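Side-chain contacts in acetyltransferase (Klebsiella pneumoniae, PDB 5XUN), which probably transfers the acetyl group of acetyl-CoA to glycyl-tRNA(Gly), acting as the toxin of a type II toxin-antitoxin pair: residues Tyr16-Phe21 with Phe31-Leu36; Val92-Leu97 with Ala143-Leu148; Val134-Leu137 with Ala141-Phe144. The protein carries 1 engineered substitution. One frame throughout, in Å; residues are numbered along the deposited sequence.

Contact 1. Residues Tyr16-Phe21 with Phe31-Leu36; sequences YDITGF and FLKEHL
Leu32 lays its CD2 methyl over one face of the Phe21 ring, 3.7 Å from the ring centroid and 22° off the ring normal, a CH-pi contact. The methyl is displaced toward the CG-CD1 side of the ring, so that CD2 of Leu32 comes within 3.5 Å of CD1 of Phe21, and the two side chains meet at about a right angle. The ring can offer this face because the chi1 of Phe21, 179°, turns CG away from the backbone N and swings the ring beneath the leucine. The same methyl serves a second neighbour: Ile18 runs alongside Leu32 but points the other way, and its CB lies 4.1 Å from CD2 of Leu32. One methyl thus touches both an aromatic ring and a beta-branched chain. At the solvent side, CD1 of Ile18 reaches CG of Lys33 at 4.1 Å, using only the aliphatic root of the lysine.

Hydrogen bonds within the loop hold its bend. Ile18 to Phe21 form a type II turn, closed by Phe21 N to Ile18 O, with Gly20 at a positive phi. Just before it, Thr19 N donates to Asp17 OD1 at 3.1 Å, making an Asx turn. Thr19 OG1 also donates to Asp17 OD1, at 2.9 Å. Leu32 packs further on Leu59 and Tyr62 of strand 59-71, which ties helix 26-34 to the sheet.

No hydrogen bond crosses between loop and helix; their adhesion is wholly apolar, while the carboxylate of Asp17 and the hydroxyl of Thr19 help to hold the bend of the loop.

Contact 2. Residues Val92-Leu97 with Ala143-Leu148; sequences VTLGRL and AFFLRL. Engineered in segment 143-148: Phe145 (natural residue Tyr). With ACO (acetyl coenzyme *a), chain E.
Strand 92-97 and helix 143-147 pass with their axes 13.0 Å apart at closest approach, their directions 113° apart, a separation bridged by large side chains alone. From the strand come Leu94 and Leu97, each through its CD2 methyl; from the helix come Phe144 and Phe145, the latter engineered in place of the natural tyrosine. CD2 of Leu94 sits 3.8 Å from CZ of Phe145, at the far end of the ring. CD2 of Leu97 approaches CE2 of Phe144 at 3.8 Å and CZ of Phe145 at 4.3 Å, touching both rings. The rings leave the helix differently, CG lying beside the backbone N in Phe145 (chi1 -74°) but beside the carbonyl carbon in Phe144 (chi1 169°). Phe144 points its CD2 at the Phe145 face, 3.8 Å above the plane and over its centre.

The cofactor closes one side. The carbon CCP of acetyl coenzyme A lies over one face of Phe144, whereas Leu148 CD1 covers the opposite one, and the acetyl carbonyl carbon is at the edge of Phe145. Leu97 O accepts from the pantetheine amide N4P at 2.8 Å, in a bent bond. Near the 3'-phosphate, Arg147 NH1 approaches its oxygen O8A at 3.0 Å.

Such a central strand, pairing its backbone with the pantetheine while its leucines pack under a helix, is characteristic of the acetyl-CoA site of the GNAT fold.

Contact 3. Residues Val134-Leu137 with Ala141-Phe144; sequences VEAL and AKAF. With ACO (acetyl coenzyme *a), chain E.
Backbone torsions set this meeting: Ala136 keeps the extended values of the strand, Leu137 turns to helical ones, and the chain doubles back so that the methyl of Ala136 faces the first turns of helix 139-147. Its CB lies 3.6 Å from both CA and CB of Lys142, touching the root of that side chain. The longer reach to Ala141 is looser, with the CB atoms of Ala136 and Ala141 4.5 Å apart. The methyl of Ala136 is small, and only the root of Lys142 lies against it, where the CA atoms of the two residues are 5.0 Å apart.

Beyond its CB, Lys142 leaves the contact. Its chi1 of 173° sets CG opposite the backbone N, and since every later torsion is extended too, the chain runs straight away from Ala136 and carries NZ to the main-chain oxygens of Ser158 and Glu156 and to OE1 of Gln152. Three acceptors thus grip the ammonium of a buried side chain.

On the other flank the two segments clasp the thioester. Leu137 N donates to the acetyl oxygen of the cofactor at 2.8 Å, with an angle of 135° at the hydrogen. Such a bond would probably polarise the carbonyl for attack. The acetyl methyl fits against CG2 of Val134 at 3.6 Å, and CB of Ala141 rests 3.7 Å from the cofactor carbon C2P, beside the sulfur. Leu137 CB adds a contact to the acetyl oxygen.

The segments join the end of strand 131-135 to the start of helix 139-147. That strand runs parallel to strand 88-99, where Leu94 packs against Val134, and antiparallel to strand 160-164; Val134 bonds through its backbone to Leu161 in that strand and Ala136 to Asn159 just before it.

How the contacts relate
Contacts 2 and 3 are buried and form two parts of one site: they share Ala143 and Phe144, use helix 139-147, rest on the neighbouring strands 88-99 and 131-135, and both touch acetyl coenzyme A. Their centres are about 5 Å apart, and Val134 touches Phe145. Contact 2 joins distant backbones through leucines and aromatic rings; contact 3 joins close ones through alanine methyls and the root of a lysine. Contact 1, about 21 Å from contact 2 between centres, is partly buried and joins a loop to helix 26-34. A cation-pi pair of Phe31 and Arg96 links it to the core. Apolar contact joins all three pairs, while backbone polar groups serve the cofactor in contacts 2 and 3.

Contact 1. Residues Tyr16-Phe21 with Phe31-Leu36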
loop_
_atom_site.group_PDB
_atom_site.type_symbol
_atom_site.label_atom_id
_atom_site.label_comp_id
_atom_site.label_asym_id
_atom_site.label_seq_id
_atom_site.Cartn_x
_atom_site.Cartn_y
_atom_site.Cartn_z
ATOM N N TYR B 16 -25.001 -8.534 -4.774
ATOM C CA TYR B 16 -24.802 -8.870 -6.174
ATOM C C TYR B 16 -25.396 -10.230 -6.496
ATOM O O TYR B 16 -25.432 -11.131 -5.655
ATOM C CB TYR B 16 -23.314 -8.864 -6.531
ATOM C CG TYR B 16 -22.644 -7.548 -6.238
ATOM C CD1 TYR B 16 -23.012 -6.402 -6.930
ATOM C CD2 TYR B 16 -21.651 -7.446 -5.273
ATOM C CE1 TYR B 16 -22.414 -5.189 -6.669
ATOM C CE2 TYR B 16 -21.047 -6.236 -5.003
ATOM C CZ TYR B 16 -21.433 -5.109 -5.706
ATOM O OH TYR B 16 -20.838 -3.896 -5.445
ATOM N N ASP B 17 -25.867 -10.369 -7.733
ATOM C CA ASP B 17 -26.246 -11.668 -8.272
ATOM C C ASP B 17 -24.984 -12.328 -8.809
ATOM O O ASP B 17 -24.470 -11.935 -9.861
ATOM C CB ASP B 17 -27.296 -11.511 -9.369
ATOM C CG ASP B 17 -27.750 -12.848 -9.962
ATOM O OD1 ASP B 17 -27.192 -13.909 -9.609
ATOM O OD2 ASP B 17 -28.684 -12.833 -10.788
ATOM N N ILE B 18 -24.473 -13.321 -8.087
ATOM C CA ILE B 18 -23.276 -14.037 -8.507
ATOM C C ILE B 18 -23.588 -15.467 -8.927
ATOM O O ILE B 18 -22.668 -16.232 -9.238
ATOM C CB ILE B 18 -22.203 -14.016 -7.408
ATOM C CG1 ILE B 18 -22.696 -14.755 -6.165
ATOM C CG2 ILE B 18 -21.846 -12.581 -7.051
ATOM C CD1 ILE B 18 -21.587 -15.135 -5.198
ATOM N N THR B 19 -24.865 -15.852 -8.952
ATOM C CA THR B 19 -25.224 -17.229 -9.274
ATOM C C THR B 19 -24.881 -17.531 -10.730
ATOM O O THR B 19 -25.263 -16.790 -11.642
ATOM C CB THR B 19 -26.710 -17.482 -9.005
ATOM O OG1 THR B 19 -27.506 -16.735 -9.932
ATOM C CG2 THR B 19 -27.077 -17.083 -7.579
ATOM N N GLY B 20 -24.142 -18.613 -10.947
ATOM C CA GLY B 20 -23.711 -18.940 -12.286
ATOM C C GLY B 20 -22.430 -18.272 -12.734
ATOM O O GLY B 20 -22.082 -18.376 -13.917
ATOM N N PHE B 21 -21.726 -17.574 -11.843
ATOM C CA PHE B 21 -20.486 -16.922 -12.238
ATOM C C PHE B 21 -19.433 -17.988 -12.490
ATOM O O PHE B 21 -19.207 -18.861 -11.647
ATOM C CB PHE B 21 -20.004 -15.940 -11.161
ATOM C CG PHE B 21 -18.699 -15.248 -11.505
ATOM C CD1 PHE B 21 -17.477 -15.838 -11.208
ATOM C CD2 PHE B 21 -18.700 -14.011 -12.130
ATOM C CE1 PHE B 21 -16.278 -15.209 -11.533
ATOM C CE2 PHE B 21 -17.511 -13.377 -12.456
ATOM C CZ PHE B 21 -16.299 -13.976 -12.160
ATOM N N PHE B 31 -13.303 -18.304 -4.878
ATOM C CA PHE B 31 -12.893 -17.165 -4.064
ATOM C C PHE B 31 -13.975 -16.097 -4.049
ATOM O O PHE B 31 -14.274 -15.525 -2.995
ATOM C CB PHE B 31 -11.573 -16.579 -4.560
ATOM C CG PHE B 31 -11.051 -15.481 -3.679
ATOM C CD1 PHE B 31 -11.477 -14.169 -3.850
ATOM C CD2 PHE B 31 -10.163 -15.764 -2.661
ATOM C CE1 PHE B 31 -11.011 -13.154 -3.020
ATOM C CE2 PHE B 31 -9.699 -14.753 -1.825
ATOM C CZ PHE B 31 -10.123 -13.448 -2.012
ATOM N N LEU B 32 -14.558 -15.797 -5.214
ATOM C CA LEU B 32 -15.682 -14.868 -5.264
ATOM C C LEU B 32 -16.792 -15.275 -4.300
ATOM O O LEU B 32 -17.374 -14.425 -3.613
ATOM C CB LEU B 32 -16.234 -14.789 -6.685
ATOM C CG LEU B 32 -17.561 -14.037 -6.801
ATOM C CD1 LEU B 32 -17.383 -12.585 -6.390
ATOM C CD2 LEU B 32 -18.149 -14.130 -8.206
ATOM N N LYS B 33 -17.095 -16.577 -4.233
ATOM C CA LYS B 33 -18.243 -17.049 -3.459
ATOM C C LYS B 33 -17.966 -17.074 -1.962
ATOM O O LYS B 33 -18.836 -16.709 -1.166
ATOM C CB LYS B 33 -18.649 -18.456 -3.905
ATOM C CG LYS B 33 -19.245 -18.546 -5.291
ATOM C CD LYS B 33 -19.768 -19.949 -5.558
ATOM C CE LYS B 33 -18.682 -21.003 -5.398
ATOM N NZ LYS B 33 -19.205 -22.378 -5.669
ATOM N N GLU B 34 -16.782 -17.527 -1.557
ATOM C CA GLU B 34 -16.513 -17.842 -0.163
ATOM C C GLU B 34 -15.743 -16.757 0.574
ATOM O O GLU B 34 -16.012 -16.507 1.750
ATOM C CB GLU B 34 -15.695 -19.134 -0.075
ATOM C CG GLU B 34 -16.091 -20.227 -1.036
ATOM C CD GLU B 34 -15.906 -21.621 -0.465
ATOM O OE1 GLU B 34 -16.664 -22.533 -0.848
ATOM O OE2 GLU B 34 -14.949 -21.828 0.311
ATOM N N HIS B 35 -14.808 -16.081 -0.094
ATOM C CA HIS B 35 -13.794 -15.313 0.611
ATOM C C HIS B 35 -13.712 -13.838 0.253
ATOM O O HIS B 35 -13.202 -13.066 1.069
ATOM C CB HIS B 35 -12.408 -15.929 0.373
ATOM C CG HIS B 35 -12.349 -17.407 0.619
ATOM N ND1 HIS B 35 -12.428 -17.953 1.881
ATOM C CD2 HIS B 35 -12.199 -18.449 -0.232
ATOM C CE1 HIS B 35 -12.341 -19.268 1.798
ATOM N NE2 HIS B 35 -12.200 -19.595 0.527
ATOM N N LEU B 36 -14.187 -13.422 -0.921
ATOM C CA LEU B 36 -13.969 -12.048 -1.357
ATOM C C LEU B 36 -14.445 -11.056 -0.307
ATOM O O LEU B 36 -13.673 -10.225 0.184
ATOM C CB LEU B 36 -14.688 -11.788 -2.679
ATOM C CG LEU B 36 -14.573 -10.332 -3.144
ATOM C CD1 LEU B 36 -13.111 -9.973 -3.343
ATOM C CD2 LEU B 36 -15.356 -10.115 -4.417
#

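Contact 2. Residues Val92-Leu97 with Ala143-Leu148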
loop_
_atom_site.group_PDB
_atom_site.type_symbol
_atom_site.label_atom_id
_atom_site.label_comp_id
_atom_site.label_asym_id
_atom_site.label_seq_id
_atom_site.Cartn_x
_atom_site.Cartn_y
_atom_site.Cartn_z
ATOM N N VAL B 92 1.875 -2.588 -4.641
ATOM C CA VAL B 92 0.517 -3.089 -4.480
ATOM C C VAL B 92 0.416 -4.360 -5.313
ATOM O O VAL B 92 0.953 -4.424 -6.424
ATOM C CB VAL B 92 -0.539 -2.060 -4.933
ATOM C CG1 VAL B 92 -1.943 -2.671 -4.933
ATOM C CG2 VAL B 92 -0.507 -0.840 -4.037
ATOM N N THR B 93 -0.262 -5.372 -4.786
ATOM C CA THR B 93 -0.421 -6.640 -5.487
ATOM C C THR B 93 -1.836 -6.767 -6.029
ATOM O O THR B 93 -2.807 -6.532 -5.305
ATOM C CB THR B 93 -0.107 -7.822 -4.567
ATOM O OG1 THR B 93 1.304 -7.859 -4.308
ATOM C CG2 THR B 93 -0.538 -9.145 -5.220
ATOM N N LEU B 94 -1.946 -7.101 -7.313
ATOM C CA LEU B 94 -3.215 -7.531 -7.894
ATOM C C LEU B 94 -3.364 -8.999 -7.530
ATOM O O LEU B 94 -2.767 -9.871 -8.166
ATOM C CB LEU B 94 -3.223 -7.313 -9.403
ATOM C CG LEU B 94 -4.435 -7.764 -10.212
ATOM C CD1 LEU B 94 -5.675 -7.053 -9.735
ATOM C CD2 LEU B 94 -4.215 -7.488 -11.695
ATOM N N GLY B 95 -4.112 -9.269 -6.461
ATOM C CA GLY B 95 -4.208 -10.632 -5.969
ATOM C C GLY B 95 -4.970 -11.533 -6.919
ATOM O O GLY B 95 -4.597 -12.689 -7.122
ATOM N N ARG B 96 -6.025 -11.002 -7.533
ATOM C CA ARG B 96 -6.949 -11.756 -8.360
ATOM C C ARG B 96 -7.603 -10.822 -9.358
ATOM O O ARG B 96 -7.881 -9.659 -9.050
ATOM C CB ARG B 96 -8.060 -12.399 -7.533
ATOM C CG ARG B 96 -7.630 -13.585 -6.749
ATOM C CD ARG B 96 -8.518 -13.747 -5.559
ATOM N NE ARG B 96 -7.811 -14.510 -4.549
ATOM C CZ ARG B 96 -7.032 -13.963 -3.631
ATOM N NH1 ARG B 96 -6.869 -12.643 -3.601
ATOM N NH2 ARG B 96 -6.421 -14.734 -2.750
ATOM N N LEU B 97 -7.897 -11.368 -10.534
ATOM C CA LEU B 97 -8.676 -10.685 -11.552
ATOM C C LEU B 97 -9.405 -11.755 -12.351
ATOM O O LEU B 97 -8.794 -12.754 -12.739
ATOM C CB LEU B 97 -7.782 -9.845 -12.468
ATOM C CG LEU B 97 -8.481 -9.329 -13.726
ATOM C CD1 LEU B 97 -9.240 -8.081 -13.383
ATOM C CD2 LEU B 97 -7.501 -9.075 -14.861
ATOM N N ALA B 143 0.461 -14.242 -20.564
ATOM C CA ALA B 143 0.459 -13.594 -21.870
ATOM C C ALA B 143 -0.474 -12.393 -21.876
ATOM O O ALA B 143 -0.190 -11.375 -22.519
ATOM C CB ALA B 143 0.061 -14.599 -22.953
ATOM N N PHE B 144 -1.599 -12.500 -21.169
ATOM C CA PHE B 144 -2.520 -11.377 -21.029
ATOM C C PHE B 144 -1.816 -10.163 -20.431
ATOM O O PHE B 144 -1.932 -9.047 -20.950
ATOM C CB PHE B 144 -3.710 -11.807 -20.168
ATOM C CG PHE B 144 -4.600 -10.679 -19.735
ATOM C CD1 PHE B 144 -5.506 -10.115 -20.618
ATOM C CD2 PHE B 144 -4.559 -10.205 -18.429
ATOM C CE1 PHE B 144 -6.334 -9.087 -20.219
ATOM C CE2 PHE B 144 -5.391 -9.178 -18.023
ATOM C CZ PHE B 144 -6.273 -8.614 -18.920
ATOM N N PHE B 145 -1.082 -10.359 -19.334
ATOM C CA PHE B 145 -0.442 -9.224 -18.675
ATOM C C PHE B 145 0.740 -8.707 -19.487
ATOM O O PHE B 145 0.956 -7.493 -19.570
ATOM C CB PHE B 145 -0.012 -9.607 -17.257
ATOM C CG PHE B 145 -1.160 -9.721 -16.283
ATOM C CD1 PHE B 145 -1.947 -8.615 -15.988
ATOM C CD2 PHE B 145 -1.449 -10.924 -15.659
ATOM C CE1 PHE B 145 -2.999 -8.703 -15.103
ATOM C CE2 PHE B 145 -2.503 -11.019 -14.769
ATOM C CZ PHE B 145 -3.280 -9.903 -14.491
ATOM N N LEU B 146 1.502 -9.613 -20.107
ATOM C CA LEU B 146 2.620 -9.194 -20.949
ATOM C C LEU B 146 2.155 -8.297 -22.087
ATOM O O LEU B 146 2.832 -7.320 -22.430
ATOM C CB LEU B 146 3.350 -10.419 -21.496
ATOM C CG LEU B 146 4.131 -11.216 -20.448
ATOM C CD1 LEU B 146 4.744 -12.466 -21.055
ATOM C CD2 LEU B 146 5.215 -10.354 -19.817
ATOM N N ARG B 147 0.997 -8.600 -22.676
ATOM C CA ARG B 147 0.509 -7.801 -23.793
ATOM C C ARG B 147 0.091 -6.409 -23.345
ATOM O O ARG B 147 0.201 -5.450 -24.120
ATOM C CB ARG B 147 -0.657 -8.509 -24.480
ATOM C CG ARG B 147 -0.593 -8.442 -25.995
ATOM C CD ARG B 147 -1.815 -9.070 -26.660
ATOM N NE ARG B 147 -2.340 -10.221 -25.927
ATOM C CZ ARG B 147 -3.584 -10.303 -25.463
ATOM N NH1 ARG B 147 -3.989 -11.382 -24.800
ATOM N NH2 ARG B 147 -4.429 -9.302 -25.666
ATOM N N LEU B 148 -0.390 -6.279 -22.110
ATOM C CA LEU B 148 -0.730 -4.982 -21.541
ATOM C C LEU B 148 0.493 -4.181 -21.124
ATOM O O LEU B 148 0.345 -3.028 -20.704
ATOM C CB LEU B 148 -1.667 -5.171 -20.342
ATOM C CG LEU B 148 -3.007 -5.791 -20.726
ATOM C CD1 LEU B 148 -3.854 -6.098 -19.506
ATOM C CD2 LEU B 148 -3.734 -4.826 -21.651
HETATM N N1A ACO E . -10.442 -3.790 -26.407
HETATM C C2A ACO E . -9.506 -4.741 -26.198
HETATM N N3A ACO E . -9.627 -6.022 -26.601
HETATM C C4A ACO E . -10.736 -6.441 -27.264
HETATM C C5A ACO E . -11.803 -5.455 -27.527
HETATM C C6A ACO E . -11.598 -4.067 -27.052
HETATM N N6A ACO E . -12.542 -3.116 -27.265
HETATM N N7A ACO E . -12.781 -6.099 -28.183
HETATM C C8A ACO E . -12.378 -7.381 -28.321
HETATM N N9A ACO E . -11.160 -7.596 -27.797
HETATM C C1B ACO E . -10.479 -8.926 -27.792
HETATM C C2B ACO E . -9.114 -8.949 -28.468
HETATM O O2B ACO E . -9.212 -9.509 -29.785
HETATM C C3B ACO E . -8.259 -9.824 -27.569
HETATM O O3B ACO E . -8.272 -11.165 -28.053
HETATM P P3B ACO E . -6.992 -12.141 -27.931
HETATM O O7A ACO E . -6.119 -11.757 -29.102
HETATM O O8A ACO E . -6.392 -11.807 -26.585
HETATM O O9A ACO E . -7.590 -13.527 -28.014
HETATM C C4B ACO E . -8.971 -9.821 -26.222
HETATM O O4B ACO E . -10.302 -9.347 -26.435
HETATM C C5B ACO E . -8.308 -8.940 -25.168
HETATM O O5B ACO E . -8.513 -9.544 -23.892
HETATM P P1A ACO E . -9.721 -9.100 -22.921
HETATM O O1A ACO E . -11.033 -9.311 -23.630
HETATM O O2A ACO E . -9.422 -7.759 -22.304
HETATM O O3A ACO E . -9.549 -10.207 -21.777
HETATM P P2A ACO E . -10.789 -11.029 -21.171
HETATM O O4A ACO E . -11.992 -10.133 -21.042
HETATM O O5A ACO E . -10.907 -12.350 -21.892
HETATM O O6A ACO E . -10.186 -11.300 -19.705
HETATM C CBP ACO E . -9.000 -12.746 -18.249
HETATM C CCP ACO E . -8.962 -12.020 -19.582
HETATM C CDP ACO E . -9.404 -11.779 -17.144
HETATM C CEP ACO E . -7.632 -13.344 -17.954
HETATM C CAP ACO E . -10.031 -13.853 -18.437
HETATM O OAP ACO E . -9.536 -14.752 -19.438
HETATM C C9P ACO E . -10.285 -14.627 -17.179
HETATM O O9P ACO E . -11.094 -14.241 -16.347
HETATM N N8P ACO E . -9.590 -15.749 -17.064
HETATM C C7P ACO E . -9.928 -16.772 -16.100
HETATM C C6P ACO E . -9.407 -16.431 -14.711
HETATM C C5P ACO E . -7.994 -15.923 -14.838
HETATM O O5P ACO E . -7.106 -16.652 -15.251
HETATM N N4P ACO E . -7.806 -14.655 -14.480
HETATM C C3P ACO E . -6.528 -13.994 -14.647
HETATM C C2P ACO E . -5.514 -14.413 -13.595
HETATM S S1P ACO E . -5.340 -13.095 -12.439
HETATM C C ACO E . -3.848 -13.524 -11.869
HETATM O O ACO E . -3.218 -14.338 -12.515
HETATM C CH3 ACO E . -3.346 -12.901 -10.597
#

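Contact 3. Residues Val134-Leu137 with Ala141-Phe144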
loop_
_atom_site.group_PDB
_atom_site.type_symbol
_atom_site.label_atom_id
_atom_site.label_comp_id
_atom_site.label_asym_id
_atom_site.label_seq_id
_atom_site.Cartn_x
_atom_site.Cartn_y
_atom_site.Cartn_z
ATOM N N VAL B 134 2.095 -8.632 -9.738
ATOM C CA VAL B 134 1.082 -9.649 -10.005
ATOM C C VAL B 134 1.770 -10.983 -10.249
ATOM O O VAL B 134 2.812 -11.055 -10.907
ATOM C CB VAL B 134 0.167 -9.240 -11.183
ATOM C CG1 VAL B 134 0.945 -9.158 -12.486
ATOM C CG2 VAL B 134 -1.008 -10.192 -11.300
ATOM N N GLU B 135 1.190 -12.042 -9.688
ATOM C CA GLU B 135 1.618 -13.405 -9.965
ATOM C C GLU B 135 0.638 -14.003 -10.962
ATOM O O GLU B 135 -0.526 -14.240 -10.630
ATOM C CB GLU B 135 1.670 -14.234 -8.687
ATOM C CG GLU B 135 1.800 -15.721 -8.938
ATOM C CD GLU B 135 2.407 -16.448 -7.761
ATOM O OE1 GLU B 135 3.226 -17.361 -7.989
ATOM O OE2 GLU B 135 2.098 -16.077 -6.609
ATOM N N ALA B 136 1.106 -14.245 -12.182
ATOM C CA ALA B 136 0.236 -14.811 -13.201
ATOM C C ALA B 136 -0.152 -16.227 -12.800
ATOM O O ALA B 136 0.705 -17.036 -12.428
ATOM C CB ALA B 136 0.936 -14.809 -14.557
ATOM N N LEU B 137 -1.454 -16.516 -12.865
ATOM C CA LEU B 137 -1.963 -17.795 -12.385
ATOM C C LEU B 137 -1.561 -18.939 -13.306
ATOM O O LEU B 137 -1.380 -20.073 -12.848
ATOM C CB LEU B 137 -3.482 -17.726 -12.258
ATOM C CG LEU B 137 -4.125 -18.614 -11.197
ATOM C CD1 LEU B 137 -3.869 -18.039 -9.807
ATOM C CD2 LEU B 137 -5.612 -18.757 -11.471
ATOM N N ALA B 141 -2.888 -16.290 -18.479
ATOM C CA ALA B 141 -2.926 -15.022 -17.757
ATOM C C ALA B 141 -1.630 -14.245 -17.952
ATOM O O ALA B 141 -1.647 -13.017 -18.107
ATOM C CB ALA B 141 -3.185 -15.274 -16.272
ATOM N N LYS B 142 -0.498 -14.948 -17.977
ATOM C CA LYS B 142 0.791 -14.288 -18.147
ATOM C C LYS B 142 0.866 -13.568 -19.486
ATOM O O LYS B 142 1.278 -12.405 -19.555
ATOM C CB LYS B 142 1.916 -15.310 -18.027
ATOM C CG LYS B 142 3.272 -14.747 -18.347
ATOM C CD LYS B 142 4.356 -15.725 -17.974
ATOM C CE LYS B 142 5.696 -15.234 -18.463
ATOM N NZ LYS B 142 6.778 -16.096 -17.952
ATOM N N ALA B 143 0.461 -14.242 -20.564
ATOM C CA ALA B 143 0.459 -13.594 -21.870
ATOM C C ALA B 143 -0.474 -12.393 -21.876
ATOM O O ALA B 143 -0.190 -11.375 -22.519
ATOM C CB ALA B 143 0.061 -14.599 -22.953
ATOM N N PHE B 144 -1.599 -12.500 -21.169
ATOM C CA PHE B 144 -2.520 -11.377 -21.029
ATOM C C PHE B 144 -1.816 -10.163 -20.431
ATOM O O PHE B 144 -1.932 -9.047 -20.950
ATOM C CB PHE B 144 -3.710 -11.807 -20.168
ATOM C CG PHE B 144 -4.600 -10.679 -19.735
ATOM C CD1 PHE B 144 -5.506 -10.115 -20.618
ATOM C CD2 PHE B 144 -4.559 -10.205 -18.429
ATOM C CE1 PHE B 144 -6.334 -9.087 -20.219
ATOM C CE2 PHE B 144 -5.391 -9.178 -18.023
ATOM C CZ PHE B 144 -6.273 -8.614 -18.920
HETATM N N1A ACO E . -10.442 -3.790 -26.407
HETATM C C2A ACO E . -9.506 -4.741 -26.198
HETATM N N3A ACO E . -9.627 -6.022 -26.601
HETATM C C4A ACO E . -10.736 -6.441 -27.264
HETATM C C5A ACO E . -11.803 -5.455 -27.527
HETATM C C6A ACO E . -11.598 -4.067 -27.052
HETATM N N6A ACO E . -12.542 -3.116 -27.265
HETATM N N7A ACO E . -12.781 -6.099 -28.183
HETATM C C8A ACO E . -12.378 -7.381 -28.321
HETATM N N9A ACO E . -11.160 -7.596 -27.797
HETATM C C1B ACO E . -10.479 -8.926 -27.792
HETATM C C2B ACO E . -9.114 -8.949 -28.468
HETATM O O2B ACO E . -9.212 -9.509 -29.785
HETATM C C3B ACO E . -8.259 -9.824 -27.569
HETATM O O3B ACO E . -8.272 -11.165 -28.053
HETATM P P3B ACO E . -6.992 -12.141 -27.931
HETATM O O7A ACO E . -6.119 -11.757 -29.102
HETATM O O8A ACO E . -6.392 -11.807 -26.585
HETATM O O9A ACO E . -7.590 -13.527 -28.014
HETATM C C4B ACO E . -8.971 -9.821 -26.222
HETATM O O4B ACO E . -10.302 -9.347 -26.435
HETATM C C5B ACO E . -8.308 -8.940 -25.168
HETATM O O5B ACO E . -8.513 -9.544 -23.892
HETATM P P1A ACO E . -9.721 -9.100 -22.921
HETATM O O1A ACO E . -11.033 -9.311 -23.630
HETATM O O2A ACO E . -9.422 -7.759 -22.304
HETATM O O3A ACO E . -9.549 -10.207 -21.777
HETATM P P2A ACO E . -10.789 -11.029 -21.171
HETATM O O4A ACO E . -11.992 -10.133 -21.042
HETATM O O5A ACO E . -10.907 -12.350 -21.892
HETATM O O6A ACO E . -10.186 -11.300 -19.705
HETATM C CBP ACO E . -9.000 -12.746 -18.249
HETATM C CCP ACO E . -8.962 -12.020 -19.582
HETATM C CDP ACO E . -9.404 -11.779 -17.144
HETATM C CEP ACO E . -7.632 -13.344 -17.954
HETATM C CAP ACO E . -10.031 -13.853 -18.437
HETATM O OAP ACO E . -9.536 -14.752 -19.438
HETATM C C9P ACO E . -10.285 -14.627 -17.179
HETATM O O9P ACO E . -11.094 -14.241 -16.347
HETATM N N8P ACO E . -9.590 -15.749 -17.064
HETATM C C7P ACO E . -9.928 -16.772 -16.100
HETATM C C6P ACO E . -9.407 -16.431 -14.711
HETATM C C5P ACO E . -7.994 -15.923 -14.838
HETATM O O5P ACO E . -7.106 -16.652 -15.251
HETATM N N4P ACO E . -7.806 -14.655 -14.480
HETATM C C3P ACO E . -6.528 -13.994 -14.647
HETATM C C2P ACO E . -5.514 -14.413 -13.595
HETATM S S1P ACO E . -5.340 -13.095 -12.439
HETATM C C ACO E . -3.848 -13.524 -11.869
HETATM O O ACO E . -3.218 -14.338 -12.515
HETATM C CH3 ACO E . -3.346 -12.901 -10.597
#